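Local coordinates for protein phosphoribosylaminoimidazole carboxylase, ATPase subunit (Thermotoga maritima, PDB 3AX6) that probably catalyses the ATP-dependent carboxylation of 5-aminoimidazole ribonucleotide with hydrogencarbonate to N5-carboxyaminoimidazole ribonucleotide in purine biosynthesis, at residues A[59-64]-A[79-84]; A[65-70]-A[283-288]; A[300-305]-A[363-368]. All blocks are in the same frame, centred on the assembly; numbering follows the deposited sequence.

Contact 1 of 3, residues A[59-64]-A[79-84]; sequences LVKGSD and KKLYNE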
ATOM      1  N   LEU A  59      23.809   5.975  13.299  1.00 21.07           N
ATOM      2  CA  LEU A  59      22.791   5.729  12.285  1.00 20.11           C
ATOM      3  C   LEU A  59      23.271   6.055  10.877  1.00 20.01           C
ATOM      4  O   LEU A  59      23.108   5.251   9.965  1.00 18.76           O
ATOM      5  CB  LEU A  59      21.532   6.548  12.561  1.00 18.33           C
ATOM      6  CG  LEU A  59      20.479   6.362  11.461  1.00 15.74           C
ATOM      7  CD1 LEU A  59      19.828   5.015  11.648  1.00 15.74           C
ATOM      8  CD2 LEU A  59      19.429   7.453  11.499  1.00 15.59           C
ATOM      9  N   VAL A  60      23.847   7.241  10.704  1.00 20.38           N
ATOM     10  CA  VAL A  60      24.337   7.663   9.396  1.00 21.47           C
ATOM     11  C   VAL A  60      25.508   6.803   8.926  1.00 21.02           C
ATOM     12  O   VAL A  60      25.536   6.373   7.774  1.00 20.27           O
ATOM     13  CB  VAL A  60      24.755   9.150   9.414  1.00 22.19           C
ATOM     14  CG1 VAL A  60      25.712   9.398  10.556  1.00 25.73           C
ATOM     15  CG2 VAL A  60      25.404   9.529   8.091  1.00 20.48           C
ATOM     16  N   LYS A  61      26.461   6.538   9.816  1.00 22.65           N
ATOM     17  CA  LYS A  61      27.621   5.715   9.462  1.00 24.31           C
ATOM     18  C   LYS A  61      27.257   4.251   9.221  1.00 23.91           C
ATOM     19  O   LYS A  61      27.986   3.531   8.535  1.00 24.56           O
ATOM     20  CB  LYS A  61      28.692   5.791  10.550  1.00 24.96           C
ATOM     21  CG  LYS A  61      29.431   7.115  10.614  1.00 27.24           C
ATOM     22  CD  LYS A  61      30.441   7.077  11.739  1.00 29.63           C
ATOM     23  CE  LYS A  61      31.182   8.389  11.881  1.00 32.12           C
ATOM     24  NZ  LYS A  61      32.100   8.328  13.058  1.00 35.95           N
ATOM     25  N   GLY A  62      26.138   3.813   9.789  1.00 21.69           N
ATOM     26  CA  GLY A  62      25.714   2.441   9.601  1.00 19.62           C
ATOM     27  C   GLY A  62      24.744   2.286   8.443  1.00 20.09           C
ATOM     28  O   GLY A  62      24.231   1.197   8.196  1.00 20.90           O
ATOM     29  N   SER A  63      24.496   3.372   7.721  1.00 20.21           N
ATOM     30  CA  SER A  63      23.567   3.337   6.597  1.00 20.92           C
ATOM     31  C   SER A  63      24.231   3.839   5.328  1.00 21.09           C
ATOM     32  O   SER A  63      25.222   4.566   5.385  1.00 25.29           O
ATOM     33  CB  SER A  63      22.346   4.210   6.898  1.00 21.59           C
ATOM     34  OG  SER A  63      21.759   3.866   8.141  1.00 24.39           O
ATOM     35  N   ASP A  64      23.689   3.449   4.181  1.00 20.88           N
ATOM     36  CA  ASP A  64      24.231   3.898   2.904  1.00 19.18           C
ATOM     37  C   ASP A  64      23.620   5.260   2.601  1.00 18.14           C
ATOM     38  O   ASP A  64      24.275   6.149   2.059  1.00 18.36           O
ATOM     39  CB  ASP A  64      23.875   2.911   1.795  1.00 21.20           C
ATOM     40  CG  ASP A  64      24.451   1.536   2.036  1.00 23.50           C
ATOM     41  OD1 ASP A  64      23.683   0.616   2.395  1.00 22.16           O
ATOM     42  OD2 ASP A  64      25.680   1.380   1.869  1.00 25.34           O
ATOM     43  N   LYS A  79      25.096  18.001   9.159  1.00 23.56           N
ATOM     44  CA  LYS A  79      25.882  18.802   8.231  1.00 24.42           C
ATOM     45  C   LYS A  79      27.326  18.326   8.306  1.00 23.78           C
ATOM     46  O   LYS A  79      28.021  18.234   7.298  1.00 24.66           O
ATOM     47  CB  LYS A  79      25.806  20.284   8.601  1.00 25.32           C
ATOM     48  CG  LYS A  79      26.544  21.184   7.618  1.00 29.19           C
ATOM     49  CD  LYS A  79      26.598  22.647   8.077  1.00 32.98           C
ATOM     50  CE  LYS A  79      25.231  23.324   8.054  1.00 32.97           C
ATOM     51  NZ  LYS A  79      24.290  22.757   9.060  1.00 34.91           N
ATOM     52  N   LYS A  80      27.773  18.025   9.516  1.00 23.86           N
ATOM     53  CA  LYS A  80      29.129  17.543   9.725  1.00 25.39           C
ATOM     54  C   LYS A  80      29.342  16.263   8.913  1.00 23.17           C
ATOM     55  O   LYS A  80      30.255  16.176   8.088  1.00 21.24           O
ATOM     56  CB  LYS A  80      29.347  17.283  11.223  1.00 29.37           C
ATOM     57  CG  LYS A  80      30.665  16.611  11.581  1.00 34.60           C
ATOM     58  CD  LYS A  80      30.909  16.647  13.089  1.00 38.45           C
ATOM     59  CE  LYS A  80      32.211  15.945  13.477  1.00 40.63           C
ATOM     60  NZ  LYS A  80      32.161  14.475  13.230  1.00 43.41           N
ATOM     61  N   LEU A  81      28.476  15.283   9.144  1.00 21.37           N
ATOM     62  CA  LEU A  81      28.543  14.001   8.455  1.00 20.19           C
ATOM     63  C   LEU A  81      28.386  14.161   6.952  1.00 21.03           C
ATOM     64  O   LEU A  81      29.038  13.465   6.171  1.00 20.47           O
ATOM     65  CB  LEU A  81      27.459  13.079   8.991  1.00 17.97           C
ATOM     66  CG  LEU A  81      27.655  12.755  10.470  1.00 18.98           C
ATOM     67  CD1 LEU A  81      26.319  12.397  11.086  1.00 18.61           C
ATOM     68  CD2 LEU A  81      28.686  11.627  10.624  1.00 17.42           C
ATOM     69  N   TYR A  82      27.522  15.082   6.547  1.00 19.59           N
ATOM     70  CA  TYR A  82      27.301  15.320   5.135  1.00 19.53           C
ATOM     71  C   TYR A  82      28.572  15.855   4.480  1.00 20.32           C
ATOM     72  O   TYR A  82      28.849  15.558   3.320  1.00 21.69           O
ATOM     73  CB  TYR A  82      26.147  16.303   4.947  1.00 18.64           C
ATOM     74  CG  TYR A  82      25.949  16.770   3.525  1.00 19.95           C
ATOM     75  CD1 TYR A  82      26.633  17.887   3.033  1.00 21.23           C
ATOM     76  CD2 TYR A  82      25.050  16.122   2.679  1.00 20.78           C
ATOM     77  CE1 TYR A  82      26.417  18.355   1.739  1.00 18.57           C
ATOM     78  CE2 TYR A  82      24.828  16.582   1.381  1.00 21.66           C
ATOM     79  CZ  TYR A  82      25.511  17.703   0.920  1.00 20.79           C
ATOM     80  OH  TYR A  82      25.257  18.184  -0.347  1.00 24.14           O
ATOM     81  N   ASN A  83      29.346  16.636   5.226  1.00 20.23           N
ATOM     82  CA  ASN A  83      30.585  17.189   4.702  1.00 20.08           C
ATOM     83  C   ASN A  83      31.687  16.142   4.654  1.00 21.34           C
ATOM     84  O   ASN A  83      32.706  16.344   3.999  1.00 21.36           O
ATOM     85  CB  ASN A  83      31.023  18.383   5.542  1.00 18.99           C
ATOM     86  CG  ASN A  83      30.251  19.636   5.202  1.00 18.46           C
ATOM     87  OD1 ASN A  83      30.108  20.535   6.026  1.00 19.60           O
ATOM     88  ND2 ASN A  83      29.759  19.710   3.973  1.00 14.96           N
ATOM     89  N   GLU A  84      31.479  15.022   5.346  1.00 22.11           N
ATOM     90  CA  GLU A  84      32.454  13.936   5.350  1.00 22.50           C
ATOM     91  C   GLU A  84      32.126  12.955   4.229  1.00 21.50           C
ATOM     92  O   GLU A  84      32.767  11.915   4.101  1.00 22.71           O
ATOM     93  CB  GLU A  84      32.447  13.178   6.681  1.00 24.04           C
ATOM     94  CG  GLU A  84      32.627  14.040   7.918  1.00 28.81           C
ATOM     95  CD  GLU A  84      33.038  13.229   9.133  1.00 30.00           C
ATOM     96  OE1 GLU A  84      34.231  12.877   9.229  1.00 31.39           O
ATOM     97  OE2 GLU A  84      32.171  12.934   9.987  1.00 33.36           O
TER

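Contact 2 of 3, residues A[65-70]-A[283-288]; sequences VTTYDL and RAIMNL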
ATOM      1  N   VAL A  65      22.351   5.410   2.964  1.00 15.30           N
ATOM      2  CA  VAL A  65      21.626   6.653   2.760  1.00 13.03           C
ATOM      3  C   VAL A  65      20.759   6.897   3.972  1.00 14.09           C
ATOM      4  O   VAL A  65      20.108   5.974   4.469  1.00 14.16           O
ATOM      5  CB  VAL A  65      20.711   6.596   1.520  1.00 11.70           C
ATOM      6  CG1 VAL A  65      19.754   7.778   1.537  1.00 11.81           C
ATOM      7  CG2 VAL A  65      21.551   6.630   0.243  1.00  9.24           C
ATOM      8  N   THR A  66      20.757   8.136   4.450  1.00 11.67           N
ATOM      9  CA  THR A  66      19.955   8.500   5.602  1.00 11.28           C
ATOM     10  C   THR A  66      19.004   9.640   5.251  1.00 13.53           C
ATOM     11  O   THR A  66      19.344  10.560   4.480  1.00 11.47           O
ATOM     12  CB  THR A  66      20.845   8.934   6.782  1.00 11.00           C
ATOM     13  OG1 THR A  66      21.742   7.875   7.106  1.00 12.42           O
ATOM     14  CG2 THR A  66      20.002   9.248   8.014  1.00  8.85           C
ATOM     15  N   THR A  67      17.804   9.564   5.821  1.00 14.07           N
ATOM     16  CA  THR A  67      16.777  10.570   5.612  1.00 13.60           C
ATOM     17  C   THR A  67      16.024  10.766   6.929  1.00 14.01           C
ATOM     18  O   THR A  67      16.382  10.170   7.943  1.00 13.88           O
ATOM     19  CB  THR A  67      15.814  10.142   4.487  1.00 13.41           C
ATOM     20  OG1 THR A  67      14.849  11.178   4.262  1.00 15.51           O
ATOM     21  CG2 THR A  67      15.118   8.835   4.844  1.00  9.37           C
ATOM     22  N   TYR A  68      14.979  11.583   6.919  1.00 15.57           N
ATOM     23  CA  TYR A  68      14.242  11.858   8.145  1.00 16.97           C
ATOM     24  C   TYR A  68      12.759  12.146   7.919  1.00 17.32           C
ATOM     25  O   TYR A  68      12.348  12.487   6.810  1.00 15.96           O
ATOM     26  CB  TYR A  68      14.914  13.033   8.861  1.00 16.71           C
ATOM     27  CG  TYR A  68      15.408  14.120   7.919  1.00 18.12           C
ATOM     28  CD1 TYR A  68      14.558  15.139   7.483  1.00 18.88           C
ATOM     29  CD2 TYR A  68      16.721  14.112   7.441  1.00 17.44           C
ATOM     30  CE1 TYR A  68      15.005  16.124   6.593  1.00 17.07           C
ATOM     31  CE2 TYR A  68      17.176  15.086   6.551  1.00 17.91           C
ATOM     32  CZ  TYR A  68      16.312  16.090   6.130  1.00 18.80           C
ATOM     33  OH  TYR A  68      16.749  17.039   5.231  1.00 15.36           O
ATOM     34  N   ASP A  69      11.959  12.008   8.976  1.00 17.12           N
ATOM     35  CA  ASP A  69      10.523  12.250   8.862  1.00 18.62           C
ATOM     36  C   ASP A  69      10.052  13.477   9.635  1.00 17.60           C
ATOM     37  O   ASP A  69       8.852  13.715   9.758  1.00 17.48           O
ATOM     38  CB  ASP A  69       9.716  11.007   9.301  1.00 19.66           C
ATOM     39  CG  ASP A  69       9.485  10.941  10.802  1.00 20.94           C
ATOM     40  OD1 ASP A  69       8.560  10.223  11.229  1.00 21.89           O
ATOM     41  OD2 ASP A  69      10.221  11.591  11.565  1.00 25.48           O
ATOM     42  N   LEU A  70      11.001  14.251  10.154  1.00 17.54           N
ATOM     43  CA  LEU A  70      10.682  15.473  10.891  1.00 18.72           C
ATOM     44  C   LEU A  70      11.845  16.456  10.771  1.00 19.78           C
ATOM     45  O   LEU A  70      12.955  16.070  10.413  1.00 19.53           O
ATOM     46  CB  LEU A  70      10.406  15.171  12.372  1.00 17.36           C
ATOM     47  CG  LEU A  70      11.588  14.976  13.326  1.00 17.24           C
ATOM     48  CD1 LEU A  70      11.084  14.989  14.762  1.00 15.09           C
ATOM     49  CD2 LEU A  70      12.308  13.681  13.013  1.00 15.33           C
ATOM     50  N   ARG A 283      12.713   6.381  -3.990  1.00  8.42           N
ATOM     51  CA  ARG A 283      13.349   6.424  -5.304  1.00 10.05           C
ATOM     52  C   ARG A 283      14.306   7.611  -5.404  1.00 10.71           C
ATOM     53  O   ARG A 283      15.432   7.465  -5.872  1.00 10.70           O
ATOM     54  CB  ARG A 283      12.312   6.552  -6.429  1.00  8.66           C
ATOM     55  CG  ARG A 283      11.437   5.319  -6.693  1.00 10.23           C
ATOM     56  CD  ARG A 283      10.745   5.492  -8.040  1.00 10.69           C
ATOM     57  NE  ARG A 283       9.652   4.560  -8.279  1.00 10.01           N
ATOM     58  CZ  ARG A 283       9.411   3.999  -9.459  1.00 13.78           C
ATOM     59  NH1 ARG A 283      10.194   4.277 -10.497  1.00 13.80           N
ATOM     60  NH2 ARG A 283       8.389   3.167  -9.611  1.00 13.95           N
ATOM     61  N   ALA A 284      13.860   8.779  -4.949  1.00  9.99           N
ATOM     62  CA  ALA A 284      14.677   9.975  -5.035  1.00 11.42           C
ATOM     63  C   ALA A 284      15.935   9.952  -4.172  1.00 12.61           C
ATOM     64  O   ALA A 284      17.016  10.318  -4.641  1.00 12.41           O
ATOM     65  CB  ALA A 284      13.839  11.206  -4.711  1.00  9.98           C
ATOM     66  N   ILE A 285      15.821   9.523  -2.922  1.00 13.16           N
ATOM     67  CA  ILE A 285      17.009   9.518  -2.076  1.00 15.10           C
ATOM     68  C   ILE A 285      17.990   8.409  -2.454  1.00 16.73           C
ATOM     69  O   ILE A 285      19.162   8.457  -2.070  1.00 18.48           O
ATOM     70  CB  ILE A 285      16.655   9.406  -0.580  1.00 12.68           C
ATOM     71  CG1 ILE A 285      16.132   8.006  -0.256  1.00 12.32           C
ATOM     72  CG2 ILE A 285      15.632  10.470  -0.220  1.00 12.93           C
ATOM     73  CD1 ILE A 285      15.862   7.792   1.229  1.00  7.45           C
HETATM   74  N   MSE A 286      17.516   7.416  -3.202  1.00 16.00           N
HETATM   75  CA  MSE A 286      18.386   6.326  -3.644  1.00 16.56           C
HETATM   76  C   MSE A 286      18.870   6.595  -5.073  1.00 14.89           C
HETATM   77  O   MSE A 286      19.463   5.729  -5.710  1.00 16.37           O
HETATM   78  CB  MSE A 286      17.652   4.976  -3.598  1.00 16.57           C
HETATM   79  CG  MSE A 286      17.206   4.527  -2.214  1.00 17.26           C
HETATM   80 SE   MSE A 286      18.601   4.652  -0.889  1.00 22.13          SE
HETATM   81  CE  MSE A 286      19.839   3.404  -1.640  1.00 13.64           C
ATOM     82  N   ASN A 287      18.601   7.802  -5.565  1.00 13.88           N
ATOM     83  CA  ASN A 287      19.000   8.214  -6.908  1.00 13.86           C
ATOM     84  C   ASN A 287      18.624   7.178  -7.964  1.00 14.73           C
ATOM     85  O   ASN A 287      19.438   6.803  -8.807  1.00 16.04           O
ATOM     86  CB  ASN A 287      20.505   8.497  -6.949  1.00 15.79           C
ATOM     87  CG  ASN A 287      20.873   9.565  -7.977  1.00 17.26           C
ATOM     88  OD1 ASN A 287      20.076  10.445  -8.287  1.00 17.80           O
ATOM     89  ND2 ASN A 287      22.092   9.496  -8.491  1.00 16.54           N
ATOM     90  N   LEU A 288      17.380   6.717  -7.892  1.00 13.07           N
ATOM     91  CA  LEU A 288      16.826   5.748  -8.826  1.00 11.06           C
ATOM     92  C   LEU A 288      15.824   6.495  -9.705  1.00 11.15           C
ATOM     93  O   LEU A 288      15.394   7.599  -9.358  1.00  8.62           O
ATOM     94  CB  LEU A 288      16.090   4.647  -8.064  1.00 11.97           C
ATOM     95  CG  LEU A 288      16.914   3.744  -7.152  1.00 13.28           C
ATOM     96  CD1 LEU A 288      16.007   2.989  -6.206  1.00 13.05           C
ATOM     97  CD2 LEU A 288      17.717   2.787  -8.014  1.00 14.16           C
TER

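Contact 3 of 3, residues A[300-305]-A[363-368]; sequences VMVNLL and RAKKIL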
ATOM      1  N   VAL A 300     -10.403  12.971  -2.284  1.00  9.05           N
ATOM      2  CA  VAL A 300     -10.548  13.891  -1.172  1.00  9.42           C
ATOM      3  C   VAL A 300     -10.071  13.140   0.066  1.00  9.21           C
ATOM      4  O   VAL A 300     -10.564  12.056   0.370  1.00  6.10           O
ATOM      5  CB  VAL A 300     -12.017  14.331  -0.998  1.00 10.17           C
ATOM      6  CG1 VAL A 300     -12.154  15.242   0.222  1.00  8.96           C
ATOM      7  CG2 VAL A 300     -12.480  15.067  -2.257  1.00  8.04           C
HETATM    8  N   MSE A 301      -9.075  13.697   0.743  1.00 11.32           N
HETATM    9  CA  MSE A 301      -8.539  13.077   1.950  1.00 12.17           C
HETATM   10  C   MSE A 301      -8.917  13.924   3.149  1.00 13.11           C
HETATM   11  O   MSE A 301      -8.842  15.159   3.101  1.00 13.62           O
HETATM   12  CB  MSE A 301      -7.016  12.960   1.882  1.00 13.17           C
HETATM   13  CG  MSE A 301      -6.413  12.334   3.131  1.00 18.24           C
HETATM   14 SE   MSE A 301      -4.922  13.340   3.855  1.00 28.23          SE
HETATM   15  CE  MSE A 301      -5.900  14.708   4.801  1.00 26.24           C
ATOM     16  N   VAL A 302      -9.326  13.253   4.221  1.00 12.32           N
ATOM     17  CA  VAL A 302      -9.722  13.918   5.458  1.00 11.77           C
ATOM     18  C   VAL A 302      -8.978  13.294   6.633  1.00 12.99           C
ATOM     19  O   VAL A 302      -8.913  12.067   6.758  1.00 10.35           O
ATOM     20  CB  VAL A 302     -11.255  13.783   5.724  1.00 11.99           C
ATOM     21  CG1 VAL A 302     -11.602  14.356   7.087  1.00  9.61           C
ATOM     22  CG2 VAL A 302     -12.045  14.496   4.648  1.00 10.83           C
ATOM     23  N   ASN A 303      -8.429  14.142   7.496  1.00 13.44           N
ATOM     24  CA  ASN A 303      -7.704  13.669   8.665  1.00 14.93           C
ATOM     25  C   ASN A 303      -8.652  13.217   9.757  1.00 13.62           C
ATOM     26  O   ASN A 303      -9.699  13.814   9.971  1.00 14.25           O
ATOM     27  CB  ASN A 303      -6.795  14.768   9.234  1.00 16.23           C
ATOM     28  CG  ASN A 303      -5.592  15.039   8.361  1.00 17.86           C
ATOM     29  OD1 ASN A 303      -4.875  14.121   7.976  1.00 16.44           O
ATOM     30  ND2 ASN A 303      -5.360  16.310   8.051  1.00 20.25           N
ATOM     31  N   LEU A 304      -8.284  12.141  10.435  1.00 14.95           N
ATOM     32  CA  LEU A 304      -9.076  11.641  11.541  1.00 16.31           C
ATOM     33  C   LEU A 304      -8.303  12.036  12.785  1.00 17.99           C
ATOM     34  O   LEU A 304      -7.160  11.617  12.963  1.00 18.96           O
ATOM     35  CB  LEU A 304      -9.207  10.121  11.483  1.00 15.63           C
ATOM     36  CG  LEU A 304     -10.247   9.529  10.539  1.00 15.25           C
ATOM     37  CD1 LEU A 304     -10.253   8.024  10.698  1.00 15.60           C
ATOM     38  CD2 LEU A 304     -11.619  10.087  10.863  1.00 16.06           C
ATOM     39  N   LEU A 305      -8.915  12.861  13.630  1.00 18.62           N
ATOM     40  CA  LEU A 305      -8.275  13.306  14.860  1.00 19.13           C
ATOM     41  C   LEU A 305      -9.089  12.783  16.029  1.00 18.60           C
ATOM     42  O   LEU A 305     -10.291  12.564  15.906  1.00 19.40           O
ATOM     43  CB  LEU A 305      -8.233  14.839  14.933  1.00 20.93           C
ATOM     44  CG  LEU A 305      -7.664  15.658  13.771  1.00 21.92           C
ATOM     45  CD1 LEU A 305      -7.743  17.131  14.136  1.00 22.20           C
ATOM     46  CD2 LEU A 305      -6.226  15.268  13.481  1.00 22.49           C
ATOM     47  N   ARG A 363     -19.619  14.170   4.226  1.00 24.63           N
ATOM     48  CA  ARG A 363     -20.724  13.431   4.810  1.00 25.84           C
ATOM     49  C   ARG A 363     -20.178  12.384   5.783  1.00 25.03           C
ATOM     50  O   ARG A 363     -20.759  12.141   6.845  1.00 23.84           O
ATOM     51  CB  ARG A 363     -21.525  12.760   3.695  1.00 29.41           C
ATOM     52  CG  ARG A 363     -22.766  12.024   4.148  1.00 34.54           C
ATOM     53  CD  ARG A 363     -23.643  11.719   2.949  1.00 37.84           C
ATOM     54  NE  ARG A 363     -22.949  10.886   1.978  1.00 42.74           N
ATOM     55  CZ  ARG A 363     -23.376  10.675   0.738  1.00 46.83           C
ATOM     56  NH1 ARG A 363     -24.500  11.242   0.319  1.00 49.54           N
ATOM     57  NH2 ARG A 363     -22.683   9.898  -0.085  1.00 48.39           N
ATOM     58  N   ALA A 364     -19.052  11.776   5.415  1.00 22.58           N
ATOM     59  CA  ALA A 364     -18.419  10.759   6.246  1.00 21.70           C
ATOM     60  C   ALA A 364     -17.585  11.384   7.370  1.00 21.90           C
ATOM     61  O   ALA A 364     -17.324  10.745   8.388  1.00 20.06           O
ATOM     62  CB  ALA A 364     -17.542   9.862   5.384  1.00 19.96           C
ATOM     63  N   LYS A 365     -17.163  12.629   7.173  1.00 22.58           N
ATOM     64  CA  LYS A 365     -16.362  13.331   8.171  1.00 26.06           C
ATOM     65  C   LYS A 365     -17.127  13.460   9.489  1.00 27.31           C
ATOM     66  O   LYS A 365     -16.527  13.656  10.546  1.00 28.10           O
ATOM     67  CB  LYS A 365     -15.981  14.724   7.649  1.00 27.44           C
ATOM     68  CG  LYS A 365     -15.253  15.612   8.654  1.00 26.82           C
ATOM     69  CD  LYS A 365     -14.796  16.913   8.003  1.00 27.80           C
ATOM     70  CE  LYS A 365     -14.268  17.906   9.033  1.00 29.09           C
ATOM     71  NZ  LYS A 365     -13.170  17.339   9.866  1.00 32.95           N
ATOM     72  N   LYS A 366     -18.450  13.342   9.419  1.00 27.75           N
ATOM     73  CA  LYS A 366     -19.303  13.445  10.601  1.00 27.97           C
ATOM     74  C   LYS A 366     -19.640  12.077  11.169  1.00 27.01           C
ATOM     75  O   LYS A 366     -20.109  11.972  12.299  1.00 26.18           O
ATOM     76  CB  LYS A 366     -20.602  14.168  10.248  1.00 29.61           C
ATOM     77  CG  LYS A 366     -20.396  15.585   9.740  1.00 34.24           C
ATOM     78  CD  LYS A 366     -21.701  16.203   9.271  1.00 37.08           C
ATOM     79  CE  LYS A 366     -21.475  17.611   8.747  1.00 38.86           C
ATOM     80  NZ  LYS A 366     -22.719  18.186   8.168  1.00 42.37           N
ATOM     81  N   ILE A 367     -19.390  11.036  10.379  1.00 26.09           N
ATOM     82  CA  ILE A 367     -19.683   9.659  10.769  1.00 25.80           C
ATOM     83  C   ILE A 367     -18.499   8.927  11.407  1.00 26.26           C
ATOM     84  O   ILE A 367     -18.647   8.274  12.442  1.00 26.58           O
ATOM     85  CB  ILE A 367     -20.169   8.861   9.537  1.00 26.20           C
ATOM     86  CG1 ILE A 367     -21.460   9.489   9.008  1.00 26.90           C
ATOM     87  CG2 ILE A 367     -20.370   7.396   9.888  1.00 23.33           C
ATOM     88  CD1 ILE A 367     -22.000   8.824   7.755  1.00 27.69           C
ATOM     89  N   LEU A 368     -17.334   9.017  10.772  1.00 26.68           N
ATOM     90  CA  LEU A 368     -16.129   8.375  11.280  1.00 26.54           C
ATOM     91  C   LEU A 368     -15.554   9.182  12.424  1.00 27.54           C
ATOM     92  O   LEU A 368     -15.318  10.379  12.280  1.00 30.04           O
ATOM     93  CB  LEU A 368     -15.076   8.263  10.177  1.00 25.41           C
ATOM     94  CG  LEU A 368     -14.963   6.911   9.481  1.00 25.10           C
ATOM     95  CD1 LEU A 368     -13.842   6.951   8.449  1.00 24.15           C
ATOM     96  CD2 LEU A 368     -14.699   5.834  10.523  1.00 23.01           C
TER

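Contact 1 of 3, residues A[59-64]-A[79-84]
L59 O, the carbonyl just before V60, which packs on L81 across the contact, accepts two bonds: a short one from the hydroxyl S63 OG at 2.7 Å and a weak one from G62 N. The hydroxyl arrives with a C=O...donor angle of 157°, tilted out of the carbonyl plane, and ties the loop at S63 back to the last turn of the helix. The contact itself is apolar. L81 CD2 lies 3.7 Å from V60 CG1, and L81 CB lies 4.2 Å from V60 CG2. V60 turns CG2 anti to its own backbone N, which leaves CG1 wedged between N and the carbonyl carbon and pointed at the leucine. K61 is extended along the exposed edge, its CE 4.3 Å from L81 CD2. At L81 an alanine would probably take the methyl away from V60 CG1 and from K61 CE, opening a gap between the two helices. Beyond K61, K80 NZ pairs with E84 OE2 at 3.6 Å. L81 also rests on I56 and E57 of helix 53-61, while L59 reaches strand 26-31; helix 75-83 is thus joined to that strand through the intervening helix 53-61.

Contact 2 of 3, residues A[65-70]-A[283-288]
V65 packs into the end of helix 277-285, where both its methyls reach the I285 carbonyl, CG1 also meeting I285 CD1 and CG2 also meeting M286, a selenomethionine. This is the tight part of the contact. V65 CG1, anti to the backbone N (chi1 167°), sits over the backbone at I285 O, 3.7 Å away, and beside I285 CD1 at 3.9 Å. V65 CG2 meets M286 SE at 3.7 Å; M286 is bent at chi2 and chi3, which folds its selenium back onto the valine instead of letting the chain run out. The T67 side is slighter, one methyl on one methyl. Its CG2 crosses the end of I285 at about a right angle, touching CD1 at 3.8 Å, and its hydroxyl takes no part: T67 OG1 is bonded to H89 O and H281 NE2, a buried polar atom satisfied from two sources. I285 O also receives a weak bond from H89 ND1. On the open side, partly exposed N287 takes positive phi (49°) and closes the helix in a Schellman motif, with L288 N to R283 O at 2.9 Å and N287 N to A284 O at 3.1 Å. V65 and T67 both point toward this helix end, and M286 also touches I4 of the adjacent strand 3-7; the helix end covers one face of the parallel, Rossmann-like sheet of the preATP-grasp domain.

Contact 3 of 3, residues A[300-305]-A[363-368]
V302 and K365 meet at about a right angle, the valine methyl CG1 lying against the aliphatic stem of the lysine at 4.2 Å from K365 CG, and CD is equally near. The stem is straight through chi3, beginning with CG anti to the backbone N (chi1 174°), and bends at chi4 to bring the ammonium end round. In this way an exposed residue lends its methylenes to the strand. V302 contributes CG1, the methyl that stands anti to its own N, toward the lysine. The second pair crosses obliquely: L304 reaches out with CD2, which comes to 4.0 Å from L368 CB and as close to L368 O, so one methyl covers both side chain and backbone. L368 itself holds an unusual chi1 of -99°, well off a staggered position. Its backbone is pinned by A364 O, which accepts both I367 N and L368 N at 2.9 Å. No hydrogen bond crosses the contact, and the join is wholly one of van der Waals touch. F347 of the adjacent strand 343-350 touches both V302 and L368. Helix 354-364 lies over strand 299-305, A361 packing on V300 and V302, and A322 of helix 319-323 packs on L368.

From the N terminus, contact 1 opens at residues 59-64 and closes a short loop at 79-84, joining helices 53-61 and 75-83, which flank strand 65-68 in sequence. Contact 2 begins inside that loop and closes only at 283-288, so the two cross; it brings strand 65-68 of the N-terminal parallel sheet to the end of helix 277-285. They also touch, T66 packing on L59 and V60 from the face of the strand turned away from that helix end. Contact 3 follows in series and sets the end of helix 354-364 on strand 299-305 of the large antiparallel sheet, its centre about 31 Å from that of contact 2 and 41 Å from that of contact 1.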